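Local coordinates for protein probable ribosomal RNA small subunit methyltransferase (PDB 3DMH) that methylates a guanine of 16S ribosomal RNA at its N2 position, using S-adenosylmethionine as the methyl donor, at residues F149-V160 with A171-P180. Numbering follows the deposited sequence.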
ATOM      1  N   PHE A 149       9.844 -20.021  -2.374  1.00 20.26           N
ATOM      2  CA  PHE A 149       9.596 -21.188  -3.231  1.00 20.97           C
ATOM      3  C   PHE A 149       9.747 -22.489  -2.440  1.00 20.92           C
ATOM      4  O   PHE A 149       8.959 -23.419  -2.612  1.00 21.63           O
ATOM      5  CB  PHE A 149      10.545 -21.162  -4.434  1.00 21.03           C
ATOM      6  CG  PHE A 149      10.377 -22.320  -5.392  1.00 20.93           C
ATOM      7  CD1 PHE A 149       9.125 -22.889  -5.636  1.00 21.64           C
ATOM      8  CD2 PHE A 149      11.484 -22.818  -6.073  1.00 22.46           C
ATOM      9  CE1 PHE A 149       8.980 -23.956  -6.527  1.00 22.06           C
ATOM     10  CE2 PHE A 149      11.354 -23.879  -6.979  1.00 22.45           C
ATOM     11  CZ  PHE A 149      10.098 -24.451  -7.205  1.00 22.18           C
ATOM     12  N   LYS A 150      10.751 -22.549  -1.566  1.00 21.29           N
ATOM     13  CA  LYS A 150      10.929 -23.703  -0.675  1.00 21.55           C
ATOM     14  C   LYS A 150       9.712 -23.885   0.242  1.00 21.29           C
ATOM     15  O   LYS A 150       9.239 -25.012   0.443  1.00 22.18           O
ATOM     16  CB  LYS A 150      12.213 -23.547   0.145  1.00 21.72           C
ATOM     17  CG  LYS A 150      12.549 -24.749   1.021  1.00 23.21           C
ATOM     18  CD  LYS A 150      13.955 -24.653   1.580  1.00 26.33           C
ATOM     19  CE  LYS A 150      14.279 -25.876   2.415  1.00 27.77           C
ATOM     20  NZ  LYS A 150      15.743 -26.046   2.611  1.00 28.74           N
ATOM     21  N   GLU A 151       9.201 -22.770   0.774  1.00 21.34           N
ATOM     22  CA  GLU A 151       8.010 -22.794   1.620  1.00 21.70           C
ATOM     23  C   GLU A 151       6.759 -23.202   0.825  1.00 21.39           C
ATOM     24  O   GLU A 151       5.944 -24.000   1.308  1.00 21.08           O
ATOM     25  CB  GLU A 151       7.833 -21.451   2.351  1.00 22.22           C
ATOM     26  CG  GLU A 151       6.586 -21.326   3.262  1.00 24.47           C
ATOM     27  CD  GLU A 151       6.523 -22.353   4.404  1.00 27.08           C
ATOM     28  OE1 GLU A 151       7.549 -22.988   4.740  1.00 30.03           O
ATOM     29  OE2 GLU A 151       5.422 -22.527   4.971  1.00 28.51           O
ATOM     30  N   ALA A 152       6.610 -22.662  -0.384  1.00 21.18           N
ATOM     31  CA  ALA A 152       5.500 -23.052  -1.256  1.00 21.03           C
ATOM     32  C   ALA A 152       5.514 -24.554  -1.537  1.00 21.41           C
ATOM     33  O   ALA A 152       4.474 -25.206  -1.476  1.00 21.52           O
ATOM     34  CB  ALA A 152       5.524 -22.256  -2.565  1.00 21.03           C
ATOM     35  N   ARG A 153       6.695 -25.095  -1.815  1.00 21.73           N
ATOM     36  CA  ARG A 153       6.832 -26.524  -2.089  1.00 23.12           C
ATOM     37  C   ARG A 153       6.444 -27.358  -0.872  1.00 22.42           C
ATOM     38  O   ARG A 153       5.796 -28.394  -1.013  1.00 22.82           O
ATOM     39  CB  ARG A 153       8.254 -26.876  -2.549  1.00 22.79           C
ATOM     40  CG  ARG A 153       8.518 -26.590  -4.017  1.00 24.20           C
ATOM     41  CD  ARG A 153       9.953 -26.906  -4.409  1.00 25.93           C
ATOM     42  NE  ARG A 153      10.918 -26.124  -3.638  1.00 32.44           N
ATOM     43  CZ  ARG A 153      12.234 -26.316  -3.669  1.00 33.86           C
ATOM     44  NH1 ARG A 153      12.755 -27.257  -4.449  1.00 34.97           N
ATOM     45  NH2 ARG A 153      13.031 -25.564  -2.921  1.00 33.86           N
ATOM     46  N   ALA A 154       6.825 -26.889   0.317  1.00 22.70           N
ATOM     47  CA  ALA A 154       6.453 -27.547   1.570  1.00 22.00           C
ATOM     48  C   ALA A 154       4.946 -27.475   1.809  1.00 22.09           C
ATOM     49  O   ALA A 154       4.334 -28.423   2.293  1.00 22.09           O
ATOM     50  CB  ALA A 154       7.208 -26.937   2.739  1.00 22.69           C
ATOM     51  N   LEU A 155       4.346 -26.344   1.443  1.00 20.84           N
ATOM     52  CA  LEU A 155       2.909 -26.156   1.636  1.00 21.25           C
ATOM     53  C   LEU A 155       2.048 -26.996   0.693  1.00 20.92           C
ATOM     54  O   LEU A 155       0.963 -27.438   1.087  1.00 20.96           O
ATOM     55  CB  LEU A 155       2.535 -24.673   1.488  1.00 21.21           C
ATOM     56  CG  LEU A 155       2.918 -23.719   2.623  1.00 21.64           C
ATOM     57  CD1 LEU A 155       2.741 -22.276   2.162  1.00 21.51           C
ATOM     58  CD2 LEU A 155       2.097 -23.991   3.876  1.00 21.76           C
ATOM     59  N   LEU A 156       2.521 -27.185  -0.547  1.00 20.93           N
ATOM     60  CA  LEU A 156       1.712 -27.740  -1.652  1.00 20.69           C
ATOM     61  C   LEU A 156       2.099 -29.145  -2.136  1.00 21.11           C
ATOM     62  O   LEU A 156       1.236 -30.034  -2.200  1.00 20.58           O
ATOM     63  CB  LEU A 156       1.756 -26.803  -2.868  1.00 20.90           C
ATOM     64  CG  LEU A 156       1.074 -25.456  -2.673  1.00 20.63           C
ATOM     65  CD1 LEU A 156       1.677 -24.433  -3.636  1.00 22.82           C
ATOM     66  CD2 LEU A 156      -0.419 -25.587  -2.874  1.00 22.97           C
ATOM     67  N   GLY A 157       3.372 -29.305  -2.527  1.00 21.27           N
ATOM     68  CA  GLY A 157       3.875 -30.514  -3.230  1.00 22.00           C
ATOM     69  C   GLY A 157       4.934 -30.208  -4.293  1.00 22.13           C
ATOM     70  O   GLY A 157       5.781 -29.321  -4.093  1.00 23.25           O
ATOM     71  N   TYR A 158       4.885 -30.917  -5.427  1.00 22.09           N
ATOM     72  CA  TYR A 158       5.870 -30.747  -6.511  1.00 22.04           C
ATOM     73  C   TYR A 158       5.859 -29.314  -7.012  1.00 22.18           C
ATOM     74  O   TYR A 158       4.809 -28.771  -7.364  1.00 22.92           O
ATOM     75  CB  TYR A 158       5.599 -31.710  -7.672  1.00 21.54           C
ATOM     76  CG  TYR A 158       6.431 -31.543  -8.954  1.00 21.59           C
ATOM     77  CD1 TYR A 158       7.686 -32.155  -9.096  1.00 20.70           C
ATOM     78  CD2 TYR A 158       5.928 -30.816 -10.041  1.00 22.19           C
ATOM     79  CE1 TYR A 158       8.437 -32.037 -10.291  1.00 20.12           C
ATOM     80  CE2 TYR A 158       6.658 -30.689 -11.231  1.00 21.94           C
ATOM     81  CZ  TYR A 158       7.909 -31.296 -11.355  1.00 20.82           C
ATOM     82  OH  TYR A 158       8.612 -31.160 -12.544  1.00 19.20           O
ATOM     83  N   GLY A 159       7.035 -28.710  -7.020  1.00 22.02           N
ATOM     84  CA  GLY A 159       7.212 -27.402  -7.613  1.00 21.85           C
ATOM     85  C   GLY A 159       8.477 -27.427  -8.424  1.00 21.57           C
ATOM     86  O   GLY A 159       9.455 -28.092  -8.046  1.00 22.73           O
ATOM     87  N   VAL A 160       8.452 -26.720  -9.546  1.00 21.34           N
ATOM     88  CA  VAL A 160       9.606 -26.589 -10.419  1.00 20.89           C
ATOM     89  C   VAL A 160       9.623 -25.196 -11.059  1.00 20.75           C
ATOM     90  O   VAL A 160       8.573 -24.644 -11.396  1.00 20.31           O
ATOM     91  CB  VAL A 160       9.603 -27.706 -11.516  1.00 21.45           C
ATOM     92  CG1 VAL A 160       8.321 -27.671 -12.361  1.00 21.13           C
ATOM     93  CG2 VAL A 160      10.846 -27.622 -12.403  1.00 22.63           C
ATOM     94  N   ALA A 171       7.923 -20.169 -10.956  1.00 20.48           N
ATOM     95  CA  ALA A 171       7.746 -21.586 -10.693  1.00 20.05           C
ATOM     96  C   ALA A 171       6.289 -22.001 -10.805  1.00 20.09           C
ATOM     97  O   ALA A 171       5.376 -21.188 -10.616  1.00 19.21           O
ATOM     98  CB  ALA A 171       8.288 -21.946  -9.326  1.00 20.28           C
ATOM     99  N   LEU A 172       6.089 -23.283 -11.098  1.00 18.73           N
ATOM    100  CA  LEU A 172       4.762 -23.876 -11.116  1.00 19.12           C
ATOM    101  C   LEU A 172       4.709 -24.988 -10.073  1.00 18.59           C
ATOM    102  O   LEU A 172       5.624 -25.823 -10.003  1.00 19.23           O
ATOM    103  CB  LEU A 172       4.435 -24.404 -12.513  1.00 18.85           C
ATOM    104  CG  LEU A 172       3.020 -24.942 -12.760  1.00 19.71           C
ATOM    105  CD1 LEU A 172       1.937 -23.906 -12.410  1.00 18.94           C
ATOM    106  CD2 LEU A 172       2.896 -25.379 -14.214  1.00 19.48           C
ATOM    107  N   LEU A 173       3.652 -24.976  -9.266  1.00 18.64           N
ATOM    108  CA  LEU A 173       3.467 -25.966  -8.192  1.00 18.66           C
ATOM    109  C   LEU A 173       2.079 -26.599  -8.201  1.00 18.99           C
ATOM    110  O   LEU A 173       1.125 -26.005  -8.706  1.00 18.24           O
ATOM    111  CB  LEU A 173       3.728 -25.334  -6.814  1.00 19.01           C
ATOM    112  CG  LEU A 173       5.063 -24.626  -6.541  1.00 18.34           C
ATOM    113  CD1 LEU A 173       4.958 -23.112  -6.757  1.00 18.04           C
ATOM    114  CD2 LEU A 173       5.506 -24.901  -5.124  1.00 19.27           C
ATOM    115  N   GLU A 174       1.985 -27.804  -7.626  1.00 19.10           N
ATOM    116  CA  GLU A 174       0.731 -28.558  -7.559  1.00 20.22           C
ATOM    117  C   GLU A 174       0.310 -28.782  -6.104  1.00 20.02           C
ATOM    118  O   GLU A 174       1.133 -29.176  -5.277  1.00 20.02           O
ATOM    119  CB  GLU A 174       0.905 -29.918  -8.253  1.00 20.12           C
ATOM    120  CG  GLU A 174      -0.375 -30.709  -8.369  1.00 21.42           C
ATOM    121  CD  GLU A 174      -0.202 -32.031  -9.115  1.00 22.43           C
ATOM    122  OE1 GLU A 174       0.660 -32.111 -10.018  1.00 26.79           O
ATOM    123  OE2 GLU A 174      -0.940 -32.985  -8.805  1.00 26.44           O
ATOM    124  N   LYS A 175      -0.970 -28.559  -5.802  1.00 20.13           N
ATOM    125  CA  LYS A 175      -1.505 -28.881  -4.476  1.00 20.34           C
ATOM    126  C   LYS A 175      -1.695 -30.391  -4.376  1.00 21.12           C
ATOM    127  O   LYS A 175      -2.552 -30.971  -5.051  1.00 20.63           O
ATOM    128  CB  LYS A 175      -2.831 -28.161  -4.207  1.00 20.56           C
ATOM    129  CG  LYS A 175      -3.318 -28.323  -2.763  1.00 20.29           C
ATOM    130  CD  LYS A 175      -4.534 -27.460  -2.482  1.00 19.96           C
ATOM    131  CE  LYS A 175      -5.133 -27.765  -1.129  1.00 17.92           C
ATOM    132  NZ  LYS A 175      -6.234 -26.825  -0.789  1.00 19.91           N
ATOM    133  N   GLU A 176      -0.883 -31.014  -3.534  1.00 21.89           N
ATOM    134  CA  GLU A 176      -0.911 -32.473  -3.367  1.00 23.29           C
ATOM    135  C   GLU A 176      -1.304 -32.858  -1.942  1.00 23.89           C
ATOM    136  O   GLU A 176      -1.526 -34.045  -1.622  1.00 23.25           O
ATOM    137  CB  GLU A 176       0.451 -33.077  -3.738  1.00 23.30           C
ATOM    138  CG  GLU A 176       0.863 -32.872  -5.192  1.00 24.41           C
ATOM    139  CD  GLU A 176       2.064 -33.713  -5.593  1.00 24.71           C
ATOM    140  OE1 GLU A 176       1.871 -34.906  -5.885  1.00 27.37           O
ATOM    141  OE2 GLU A 176       3.197 -33.187  -5.622  1.00 26.59           O
ATOM    142  N   LYS A 177      -1.387 -31.845  -1.088  1.00 24.87           N
ATOM    143  CA  LYS A 177      -1.670 -32.025   0.330  1.00 26.19           C
ATOM    144  C   LYS A 177      -2.622 -30.952   0.852  1.00 26.38           C
ATOM    145  O   LYS A 177      -2.794 -29.893   0.233  1.00 25.08           O
ATOM    146  CB  LYS A 177      -0.368 -32.007   1.144  1.00 26.11           C
ATOM    147  CG  LYS A 177       0.179 -30.607   1.398  1.00 26.89           C
ATOM    148  CD  LYS A 177       1.473 -30.626   2.191  1.00 27.22           C
ATOM    149  CE  LYS A 177       2.648 -31.061   1.332  1.00 28.34           C
ATOM    150  NZ  LYS A 177       3.862 -31.173   2.178  1.00 28.28           N
ATOM    151  N   GLU A 178      -3.212 -31.223   2.011  1.00 27.68           N
ATOM    152  CA  GLU A 178      -4.149 -30.304   2.640  1.00 29.06           C
ATOM    153  C   GLU A 178      -3.454 -29.033   3.109  1.00 29.34           C
ATOM    154  O   GLU A 178      -2.364 -29.082   3.686  1.00 28.91           O
ATOM    155  CB  GLU A 178      -4.849 -30.986   3.819  1.00 29.86           C
ATOM    156  CG  GLU A 178      -6.363 -30.846   3.772  1.00 32.31           C
ATOM    157  CD  GLU A 178      -6.952 -31.394   2.479  1.00 34.74           C
ATOM    158  OE1 GLU A 178      -7.501 -30.590   1.696  1.00 36.18           O
ATOM    159  OE2 GLU A 178      -6.850 -32.622   2.239  1.00 35.79           O
ATOM    160  N   ALA A 179      -4.084 -27.892   2.841  1.00 29.85           N
ATOM    161  CA  ALA A 179      -3.571 -26.614   3.296  1.00 30.64           C
ATOM    162  C   ALA A 179      -3.764 -26.452   4.809  1.00 31.06           C
ATOM    163  O   ALA A 179      -4.790 -26.878   5.351  1.00 31.22           O
ATOM    164  CB  ALA A 179      -4.260 -25.484   2.549  1.00 30.99           C
ATOM    165  N   PRO A 180      -2.788 -25.818   5.485  1.00 31.80           N
ATOM    166  CA  PRO A 180      -2.945 -25.514   6.909  1.00 31.76           C
ATOM    167  C   PRO A 180      -3.919 -24.358   7.160  1.00 32.07           C
ATOM    168  O   PRO A 180      -4.388 -23.715   6.199  1.00 32.05           O
ATOM    169  CB  PRO A 180      -1.535 -25.085   7.322  1.00 31.55           C
ATOM    170  CG  PRO A 180      -0.981 -24.455   6.090  1.00 32.84           C
ATOM    171  CD  PRO A 180      -1.489 -25.338   4.975  1.00 31.62           C
TER
HETATM  172  O   HOH W   1      -2.088 -27.208   0.443  1.00 28.93           O
HETATM  173  O   HOH W   2      -0.162 -27.957   3.658  1.00 34.78           O
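Phe-149 and Leu-173 meet where helix 145-156 packs on the terminal antiparallel hairpin (strands 159-165 and 168-174) of a seven-stranded mixed sheet with the 3-2-1-4-5-7-6 order of Rossmann-like class I methyltransferases; the contact lies away from the cofactor and guanosine sites. With its CG anti to the backbone N (chi1 -180°), the Phe-149 ring reaches the hairpin and receives the Ala-171 methyl over one face in a CH-pi contact, CB standing 3.9 Å from the ring centroid. Arg-153 NE lies over the centre of the opposite face, and Leu-173 CG sits at the ring edge, in plane. Replacing Phe-149 by an alanine removes the ring, and is likely to leave the Ala-171 methyl and the Leu-173 side chain without their aromatic partner and the Arg-153 side chain freer to turn. Leu-173 pushes CD2 against the helix backbone, 3.5 Å from Arg-153 N, and against the Ala-152 methyl. Leu-156 crosses Leu-173 at about a right angle, its CD1 on Leu-173 CB, while CD2 touches Lys-175 CB. The amine of Lys-175 turns elsewhere, to Leu-129 O and Ala-126 O. Gly-159 and Leu-173 form a non-hydrogen-bonded antiparallel pair, and a side chain on the glycine would strike Leu-173 CD2; Val-160 and Leu-172 exchange two backbone hydrogen bonds. Gly-157 leaves the helix with positive phi, and the last helical carbonyl, Leu-156 O, accepts Glu-176 N at 2.7 Å and, weakly, Lys-177 N. Glu-176 returns the grip: Tyr-158 N meets OE2 at 2.8 Å, nearly along the C-O axis. Two waters donate to Leu-155 O, one also to Lys-177 O, the other to Glu-178 O. Lys-177, bent at chi3 (75°), passes alongside Leu-155 O and ends with NZ donating to Ala-154 O at 2.8 Å, tilted 25° from the carbonyl plane.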